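Local coordinates for protein glutathione S-transferase (Xanthomonas axonopodis pv. citri, PDB 6NV6) that binds glutathione and, as a theta-class glutathione transferase, probably catalyses its conjugation to electrophilic substrates, at residues R96-T101 with F158-I163; G107-L112 with I169-E174. One frame throughout, in Å; residues are numbered along the deposited sequence.

Both contacts start from the long helix 88-118 and meet the chain entering or forming helix 163-174, one at the turn before that helix, the other at its C-terminal end, in the helical part of the glutathione transferase fold, their centres about 16 Å apart. Both are buried, and neither has a hydrogen bond passing between its segments. The difference lies in what packs. In contact 1 the side chain of Met98 lies along the backbone of a turn at Gly161 and meets the sulfur of Met160 loosely, close to helix 68-79 of the thioredoxin-like domain. Contact 2, farther along helix 88-118, is helix against helix, where aromatic rings span a wide separation and helix 126-146 joins the packing.

Contact 1 (R96-T101 with F158-I163); sequences RWMDWT and FAMGDI
Trp97 has its ring edge turned to Trp100: CZ3 of Trp97 stands 3.5 Å above the plane of the Trp100 indole, near the rim of that face, while CE3 of Trp100 lies at the edge of the Trp97 ring, in its plane. The indole leads away from 158-163 toward Ala143 and Ala146 of helix 126-146, and only its CB comes near Gly161 O. This is the all-helical domain of the glutathione transferase fold, at the place where the long helix 88-118 meets the turn leading into helix 163-174. Met98 does most of the touching. Its CG sits 3.8 Å from Gly161 CA, against the bare main chain of the glycine. An extended chi2 (-176°) carries the sulfur outward, and the bend at chi3 (79°) brings CE to 3.9 Å from Met160 O. The two thioethers meet loosely, Met98 SD and Met160 SD being 4.4 Å apart. Both methionines also touch Arg73 of helix 68-79, so the contact borders the thioredoxin-like domain. Asp162 directs its CB away from helix 96-101; its OD2 is hydrogen-bonded to Leu153 N and Trp188 NE1, its OD1 to Ser154 OG, so both buried carboxylate oxygens have partners. On the helix side, Trp97 O takes two bonds from one residue: Thr101 OG1 at 2.7 Å and Thr101 N reach it from opposite faces of its carbonyl plane.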
ATOM      1  N   ARG A  96     -12.465   3.583  -3.956  1.00 32.76           N
ATOM      2  CA  ARG A  96     -11.929   4.475  -4.977  1.00 37.31           C
ATOM      3  C   ARG A  96     -10.441   4.742  -4.784  1.00 37.97           C
ATOM      4  O   ARG A  96      -9.730   5.018  -5.761  1.00 35.16           O
ATOM      5  CB  ARG A  96     -12.694   5.791  -4.959  1.00 39.67           C
ATOM      6  CG  ARG A  96     -12.364   6.605  -3.733  1.00 45.83           C
ATOM      7  CD  ARG A  96     -12.939   7.965  -3.803  1.00 50.82           C
ATOM      8  NE  ARG A  96     -14.362   7.913  -3.532  1.00 52.45           N
ATOM      9  CZ  ARG A  96     -14.936   8.549  -2.525  1.00 57.42           C
ATOM     10  NH1 ARG A  96     -14.196   9.275  -1.696  1.00 63.87           N
ATOM     11  NH2 ARG A  96     -16.245   8.454  -2.350  1.00 61.43           N
ATOM     12  N   TRP A  97      -9.951   4.678  -3.542  1.00 33.98           N
ATOM     13  CA  TRP A  97      -8.539   4.929  -3.314  1.00 29.61           C
ATOM     14  C   TRP A  97      -7.733   3.683  -3.601  1.00 32.21           C
ATOM     15  O   TRP A  97      -6.549   3.776  -3.943  1.00 34.40           O
ATOM     16  CB  TRP A  97      -8.307   5.434  -1.893  1.00 29.89           C
ATOM     17  CG  TRP A  97      -8.814   6.824  -1.747  1.00 34.44           C
ATOM     18  CD1 TRP A  97      -9.947   7.221  -1.110  1.00 33.13           C
ATOM     19  CD2 TRP A  97      -8.229   8.008  -2.303  1.00 34.56           C
ATOM     20  NE1 TRP A  97     -10.101   8.581  -1.222  1.00 28.56           N
ATOM     21  CE2 TRP A  97      -9.058   9.088  -1.949  1.00 29.69           C
ATOM     22  CE3 TRP A  97      -7.082   8.255  -3.068  1.00 33.75           C
ATOM     23  CZ2 TRP A  97      -8.776  10.399  -2.323  1.00 30.89           C
ATOM     24  CZ3 TRP A  97      -6.802   9.557  -3.444  1.00 35.21           C
ATOM     25  CH2 TRP A  97      -7.647  10.615  -3.067  1.00 37.06           C
ATOM     26  N   MET A  98      -8.369   2.517  -3.516  1.00 29.79           N
ATOM     27  CA  MET A  98      -7.710   1.298  -3.963  1.00 33.65           C
ATOM     28  C   MET A  98      -7.454   1.343  -5.465  1.00 34.12           C
ATOM     29  O   MET A  98      -6.329   1.107  -5.922  1.00 28.60           O
ATOM     30  CB  MET A  98      -8.551   0.084  -3.585  1.00 30.91           C
ATOM     31  CG  MET A  98      -8.856  -0.017  -2.101  1.00 31.02           C
ATOM     32  SD  MET A  98      -9.746  -1.534  -1.687  1.00 39.82           S
ATOM     33  CE  MET A  98      -8.370  -2.701  -1.700  1.00 31.16           C
ATOM     34  N   ASP A  99      -8.488   1.660  -6.249  1.00 36.08           N
ATOM     35  CA  ASP A  99      -8.316   1.788  -7.694  1.00 32.29           C
ATOM     36  C   ASP A  99      -7.374   2.933  -8.053  1.00 33.57           C
ATOM     37  O   ASP A  99      -6.544   2.801  -8.957  1.00 35.51           O
ATOM     38  CB  ASP A  99      -9.668   2.004  -8.359  1.00 34.41           C
ATOM     39  CG  ASP A  99     -10.391   0.715  -8.646  1.00 41.13           C
ATOM     40  OD1 ASP A  99      -9.735  -0.351  -8.676  1.00 35.45           O
ATOM     41  OD2 ASP A  99     -11.619   0.780  -8.846  1.00 42.38           O
ATOM     42  N   TRP A 100      -7.501   4.070  -7.365  1.00 32.64           N
ATOM     43  CA  TRP A 100      -6.671   5.229  -7.676  1.00 34.54           C
ATOM     44  C   TRP A 100      -5.192   4.960  -7.394  1.00 33.33           C
ATOM     45  O   TRP A 100      -4.315   5.439  -8.126  1.00 29.63           O
ATOM     46  CB  TRP A 100      -7.189   6.428  -6.880  1.00 30.13           C
ATOM     47  CG  TRP A 100      -6.425   7.708  -7.049  1.00 29.85           C
ATOM     48  CD1 TRP A 100      -6.716   8.720  -7.903  1.00 34.41           C
ATOM     49  CD2 TRP A 100      -5.281   8.132  -6.299  1.00 34.93           C
ATOM     50  NE1 TRP A 100      -5.809   9.747  -7.757  1.00 34.16           N
ATOM     51  CE2 TRP A 100      -4.920   9.409  -6.774  1.00 30.01           C
ATOM     52  CE3 TRP A 100      -4.515   7.551  -5.277  1.00 37.74           C
ATOM     53  CZ2 TRP A 100      -3.833  10.112  -6.272  1.00 32.11           C
ATOM     54  CZ3 TRP A 100      -3.427   8.259  -4.774  1.00 28.99           C
ATOM     55  CH2 TRP A 100      -3.099   9.521  -5.276  1.00 32.50           C
ATOM     56  N   THR A 101      -4.893   4.198  -6.342  1.00 29.62           N
ATOM     57  CA  THR A 101      -3.503   3.859  -6.062  1.00 34.51           C
ATOM     58  C   THR A 101      -2.883   3.123  -7.242  1.00 29.27           C
ATOM     59  O   THR A 101      -1.759   3.431  -7.664  1.00 33.60           O
ATOM     60  CB  THR A 101      -3.413   3.014  -4.788  1.00 31.20           C
ATOM     61  OG1 THR A 101      -3.844   3.789  -3.664  1.00 30.37           O
ATOM     62  CG2 THR A 101      -1.984   2.561  -4.548  1.00 32.24           C
ATOM     63  N   PHE A 158     -10.565   3.272   9.848  1.00 32.76           N
ATOM     64  CA  PHE A 158      -9.669   2.516   8.984  1.00 31.22           C
ATOM     65  C   PHE A 158     -10.367   1.273   8.422  1.00 29.19           C
ATOM     66  O   PHE A 158     -11.188   0.638   9.089  1.00 32.20           O
ATOM     67  CB  PHE A 158      -8.421   2.144   9.795  1.00 28.93           C
ATOM     68  CG  PHE A 158      -7.553   1.091   9.169  1.00 25.22           C
ATOM     69  CD1 PHE A 158      -7.802  -0.246   9.388  1.00 22.42           C
ATOM     70  CD2 PHE A 158      -6.442   1.446   8.414  1.00 27.99           C
ATOM     71  CE1 PHE A 158      -6.984  -1.222   8.833  1.00 31.05           C
ATOM     72  CE2 PHE A 158      -5.619   0.471   7.855  1.00 30.32           C
ATOM     73  CZ  PHE A 158      -5.891  -0.867   8.068  1.00 24.63           C
ATOM     74  N   ALA A 159     -10.039   0.926   7.184  1.00 27.58           N
ATOM     75  CA  ALA A 159     -10.554  -0.292   6.549  1.00 30.93           C
ATOM     76  C   ALA A 159      -9.667  -0.606   5.341  1.00 31.12           C
ATOM     77  O   ALA A 159      -8.635   0.041   5.127  1.00 32.39           O
ATOM     78  CB  ALA A 159     -12.027  -0.138   6.171  1.00 24.99           C
ATOM     79  N   MET A 160     -10.076  -1.604   4.552  1.00 30.92           N
ATOM     80  CA  MET A 160      -9.263  -2.088   3.436  1.00 29.77           C
ATOM     81  C   MET A 160      -8.860  -0.974   2.482  1.00 36.02           C
ATOM     82  O   MET A 160      -7.802  -1.058   1.841  1.00 30.11           O
ATOM     83  CB  MET A 160     -10.044  -3.156   2.679  1.00 29.42           C
ATOM     84  CG  MET A 160     -11.435  -2.667   2.249  1.00 44.23           C
ATOM     85  SD  MET A 160     -12.266  -3.781   1.105  1.00 43.46           S
ATOM     86  CE  MET A 160     -11.635  -5.302   1.761  1.00 41.22           C
ATOM     87  N   GLY A 161      -9.699   0.059   2.365  1.00 32.17           N
ATOM     88  CA  GLY A 161      -9.435   1.130   1.425  1.00 28.31           C
ATOM     89  C   GLY A 161      -8.148   1.878   1.704  1.00 29.62           C
ATOM     90  O   GLY A 161      -7.544   2.438   0.786  1.00 27.60           O
ATOM     91  N   ASP A 162      -7.699   1.892   2.957  1.00 28.18           N
ATOM     92  CA  ASP A 162      -6.449   2.564   3.286  1.00 25.96           C
ATOM     93  C   ASP A 162      -5.214   1.737   2.946  1.00 27.69           C
ATOM     94  O   ASP A 162      -4.097   2.276   2.940  1.00 25.40           O
ATOM     95  CB  ASP A 162      -6.414   2.908   4.775  1.00 30.92           C
ATOM     96  CG  ASP A 162      -7.415   3.968   5.154  1.00 30.75           C
ATOM     97  OD1 ASP A 162      -8.609   3.630   5.344  1.00 30.30           O
ATOM     98  OD2 ASP A 162      -6.988   5.137   5.274  1.00 29.25           O
ATOM     99  N   ILE A 163      -5.381   0.453   2.661  1.00 24.07           N
ATOM    100  CA  ILE A 163      -4.258  -0.473   2.632  1.00 21.59           C
ATOM    101  C   ILE A 163      -3.393  -0.301   1.383  1.00 25.98           C
ATOM    102  O   ILE A 163      -2.166  -0.237   1.521  1.00 24.35           O
ATOM    103  CB  ILE A 163      -4.772  -1.907   2.793  1.00 24.86           C
ATOM    104  CG1 ILE A 163      -5.201  -2.133   4.239  1.00 23.84           C
ATOM    105  CG2 ILE A 163      -3.715  -2.928   2.378  1.00 34.37           C
ATOM    106  CD1 ILE A 163      -5.831  -3.485   4.482  1.00 28.07           C
TER

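Contact 2 (G107-L112 with I169-E174); sequences GVFRDL and IYAWFE
Helices 107-112 and 169-174 run in broadly the same direction, their axes 41° apart and 11.2 Å from each other at closest approach, with Phe109 CA and Trp172 CA facing across 8.3 Å. So wide a separation is bridged by large side chains. Phe109 does it with the far end of its ring: chi1 of 177° sets CG opposite the backbone N and sends the phenyl group across to the other helix. Ala171 CB meets that ring at its edge, near the ring plane, 3.5 Å from Phe109 CZ. Trp172 N lies obliquely to the same ring, 3.6 Å from Phe109 CZ. Beside it, Phe109 CE1 lies in the plane of the Trp172 indole at its benzo edge, 3.8 Å from Trp172 CE3, which makes this an edge contact and no face-to-face stack. One turn on, Leu112 CD2 adds a methyl 4.0 Å from Trp172 CZ3, crossing the indole at a slant. On its own helix Trp172 has another aromatic neighbour, since its CD1 rests 3.7 Å above the centre of the Phe173 ring. Helix 126-146 completes the surroundings: Leu112 touches Leu133, and Trp172 touches Ser136 and Leu140, so three helices of the C-terminal domain meet here. Phe109 also meets the ring of Phe105, one turn back. With no polar bond between the two segments, their pairing here rests on shape and on the burial of aromatic and aliphatic carbon.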
ATOM      1  N   GLY A 107       2.336   3.936 -10.852  1.00 36.47           N
ATOM      2  CA  GLY A 107       3.251   3.959 -11.981  1.00 33.33           C
ATOM      3  C   GLY A 107       4.307   5.040 -11.847  1.00 43.95           C
ATOM      4  O   GLY A 107       5.509   4.764 -11.933  1.00 47.79           O
ATOM      5  N   VAL A 108       3.876   6.286 -11.624  1.00 34.70           N
ATOM      6  CA  VAL A 108       4.837   7.376 -11.482  1.00 34.90           C
ATOM      7  C   VAL A 108       5.683   7.175 -10.235  1.00 39.65           C
ATOM      8  O   VAL A 108       6.891   7.442 -10.238  1.00 45.63           O
ATOM      9  CB  VAL A 108       4.128   8.750 -11.493  1.00 43.66           C
ATOM     10  CG1 VAL A 108       3.260   8.937 -10.272  1.00 40.35           C
ATOM     11  CG2 VAL A 108       5.150   9.887 -11.598  1.00 45.54           C
ATOM     12  N   PHE A 109       5.086   6.662  -9.158  1.00 41.04           N
ATOM     13  CA  PHE A 109       5.863   6.513  -7.939  1.00 34.31           C
ATOM     14  C   PHE A 109       6.881   5.395  -8.066  1.00 40.72           C
ATOM     15  O   PHE A 109       8.021   5.541  -7.608  1.00 48.99           O
ATOM     16  CB  PHE A 109       4.974   6.256  -6.735  1.00 33.27           C
ATOM     17  CG  PHE A 109       5.762   6.035  -5.484  1.00 36.00           C
ATOM     18  CD1 PHE A 109       6.323   7.103  -4.810  1.00 40.10           C
ATOM     19  CD2 PHE A 109       6.005   4.762  -5.019  1.00 35.58           C
ATOM     20  CE1 PHE A 109       7.081   6.905  -3.667  1.00 37.30           C
ATOM     21  CE2 PHE A 109       6.765   4.566  -3.877  1.00 41.36           C
ATOM     22  CZ  PHE A 109       7.298   5.643  -3.202  1.00 31.46           C
ATOM     23  N   ARG A 110       6.491   4.262  -8.659  1.00 36.21           N
ATOM     24  CA  ARG A 110       7.472   3.206  -8.868  1.00 50.27           C
ATOM     25  C   ARG A 110       8.634   3.721  -9.704  1.00 52.53           C
ATOM     26  O   ARG A 110       9.783   3.305  -9.505  1.00 47.99           O
ATOM     27  CB  ARG A 110       6.821   1.988  -9.526  1.00 47.06           C
ATOM     28  N   ASP A 111       8.356   4.665 -10.607  1.00 41.72           N
ATOM     29  CA  ASP A 111       9.414   5.281 -11.400  1.00 43.82           C
ATOM     30  C   ASP A 111      10.305   6.154 -10.530  1.00 48.20           C
ATOM     31  O   ASP A 111      11.538   6.039 -10.574  1.00 51.11           O
ATOM     32  CB  ASP A 111       8.797   6.096 -12.535  1.00 51.32           C
ATOM     33  CG  ASP A 111       9.604   6.024 -13.806  1.00 60.95           C
ATOM     34  OD1 ASP A 111       9.900   4.892 -14.251  1.00 57.84           O
ATOM     35  OD2 ASP A 111       9.929   7.102 -14.360  1.00 70.11           O
ATOM     36  N   LEU A 112       9.696   7.037  -9.730  1.00 49.96           N
ATOM     37  CA  LEU A 112      10.461   7.824  -8.771  1.00 43.32           C
ATOM     38  C   LEU A 112      11.302   6.917  -7.893  1.00 37.02           C
ATOM     39  O   LEU A 112      12.508   7.120  -7.735  1.00 39.94           O
ATOM     40  CB  LEU A 112       9.530   8.673  -7.901  1.00 41.08           C
ATOM     41  CG  LEU A 112      10.282   9.450  -6.812  1.00 46.81           C
ATOM     42  CD1 LEU A 112      11.155  10.531  -7.426  1.00 42.78           C
ATOM     43  CD2 LEU A 112       9.329  10.040  -5.801  1.00 36.91           C
ATOM     44  N   ILE A 169       2.818   4.509   0.906  1.00 30.75           N
ATOM     45  CA  ILE A 169       3.177   5.754   1.578  1.00 32.98           C
ATOM     46  C   ILE A 169       4.283   5.541   2.599  1.00 34.36           C
ATOM     47  O   ILE A 169       4.927   6.513   3.024  1.00 33.48           O
ATOM     48  CB  ILE A 169       1.941   6.401   2.226  1.00 27.91           C
ATOM     49  CG1 ILE A 169       1.991   7.910   2.020  1.00 27.61           C
ATOM     50  CG2 ILE A 169       1.850   6.052   3.699  1.00 27.13           C
ATOM     51  CD1 ILE A 169       1.739   8.316   0.587  1.00 28.40           C
ATOM     52  N   TYR A 170       4.531   4.290   2.994  1.00 26.99           N
ATOM     53  CA  TYR A 170       5.746   3.986   3.735  1.00 30.67           C
ATOM     54  C   TYR A 170       6.982   4.330   2.905  1.00 31.01           C
ATOM     55  O   TYR A 170       7.893   5.022   3.375  1.00 27.96           O
ATOM     56  CB  TYR A 170       5.752   2.513   4.143  1.00 29.08           C
ATOM     57  CG  TYR A 170       7.065   2.070   4.748  1.00 37.36           C
ATOM     58  CD1 TYR A 170       7.510   2.609   5.951  1.00 32.52           C
ATOM     59  CD2 TYR A 170       7.866   1.121   4.116  1.00 32.84           C
ATOM     60  CE1 TYR A 170       8.695   2.216   6.508  1.00 30.16           C
ATOM     61  CE2 TYR A 170       9.062   0.720   4.672  1.00 32.82           C
ATOM     62  CZ  TYR A 170       9.466   1.272   5.869  1.00 35.87           C
ATOM     63  OH  TYR A 170      10.651   0.875   6.432  1.00 37.11           O
ATOM     64  N   ALA A 171       7.023   3.865   1.655  1.00 31.59           N
ATOM     65  CA  ALA A 171       8.142   4.210   0.787  1.00 33.29           C
ATOM     66  C   ALA A 171       8.243   5.718   0.601  1.00 36.15           C
ATOM     67  O   ALA A 171       9.335   6.292   0.690  1.00 40.98           O
ATOM     68  CB  ALA A 171       7.997   3.505  -0.562  1.00 32.10           C
ATOM     69  N   TRP A 172       7.109   6.378   0.363  1.00 29.34           N
ATOM     70  CA  TRP A 172       7.109   7.822   0.161  1.00 38.02           C
ATOM     71  C   TRP A 172       7.806   8.565   1.299  1.00 37.83           C
ATOM     72  O   TRP A 172       8.620   9.458   1.058  1.00 33.49           O
ATOM     73  CB  TRP A 172       5.674   8.321   0.011  1.00 30.01           C
ATOM     74  CG  TRP A 172       5.533   9.817  -0.049  1.00 41.72           C
ATOM     75  CD1 TRP A 172       5.062  10.649   0.943  1.00 40.23           C
ATOM     76  CD2 TRP A 172       5.854  10.667  -1.157  1.00 42.07           C
ATOM     77  NE1 TRP A 172       5.074  11.955   0.512  1.00 34.15           N
ATOM     78  CE2 TRP A 172       5.553  11.994  -0.772  1.00 38.18           C
ATOM     79  CE3 TRP A 172       6.360  10.438  -2.439  1.00 33.98           C
ATOM     80  CZ2 TRP A 172       5.741  13.077  -1.625  1.00 41.99           C
ATOM     81  CZ3 TRP A 172       6.551  11.519  -3.277  1.00 36.67           C
ATOM     82  CH2 TRP A 172       6.241  12.819  -2.869  1.00 36.45           C
ATOM     83  N   PHE A 173       7.510   8.208   2.541  1.00 38.24           N
ATOM     84  CA  PHE A 173       7.987   9.005   3.659  1.00 38.01           C
ATOM     85  C   PHE A 173       9.379   8.611   4.124  1.00 44.14           C
ATOM     86  O   PHE A 173      10.082   9.443   4.712  1.00 49.19           O
ATOM     87  CB  PHE A 173       7.002   8.904   4.829  1.00 37.05           C
ATOM     88  CG  PHE A 173       5.825   9.843   4.716  1.00 42.26           C
ATOM     89  CD1 PHE A 173       6.016  11.219   4.748  1.00 36.68           C
ATOM     90  CD2 PHE A 173       4.532   9.352   4.550  1.00 36.17           C
ATOM     91  CE1 PHE A 173       4.942  12.084   4.639  1.00 35.79           C
ATOM     92  CE2 PHE A 173       3.455  10.216   4.442  1.00 34.07           C
ATOM     93  CZ  PHE A 173       3.662  11.582   4.485  1.00 33.36           C
ATOM     94  N   GLU A 174       9.807   7.379   3.870  1.00 44.27           N
ATOM     95  CA  GLU A 174      11.104   6.926   4.351  1.00 42.72           C
ATOM     96  C   GLU A 174      12.158   6.898   3.258  1.00 38.17           C
ATOM     97  O   GLU A 174      13.337   6.707   3.564  1.00 45.49           O
ATOM     98  CB  GLU A 174      10.962   5.551   5.008  1.00 36.79           C
ATOM     99  CG  GLU A 174       9.830   5.502   6.051  1.00 37.55           C
ATOM    100  CD  GLU A 174       9.994   6.528   7.186  1.00 46.35           C
ATOM    101  OE1 GLU A 174      11.155   6.843   7.530  1.00 44.85           O
ATOM    102  OE2 GLU A 174       8.973   7.017   7.735  1.00 36.93           O
TER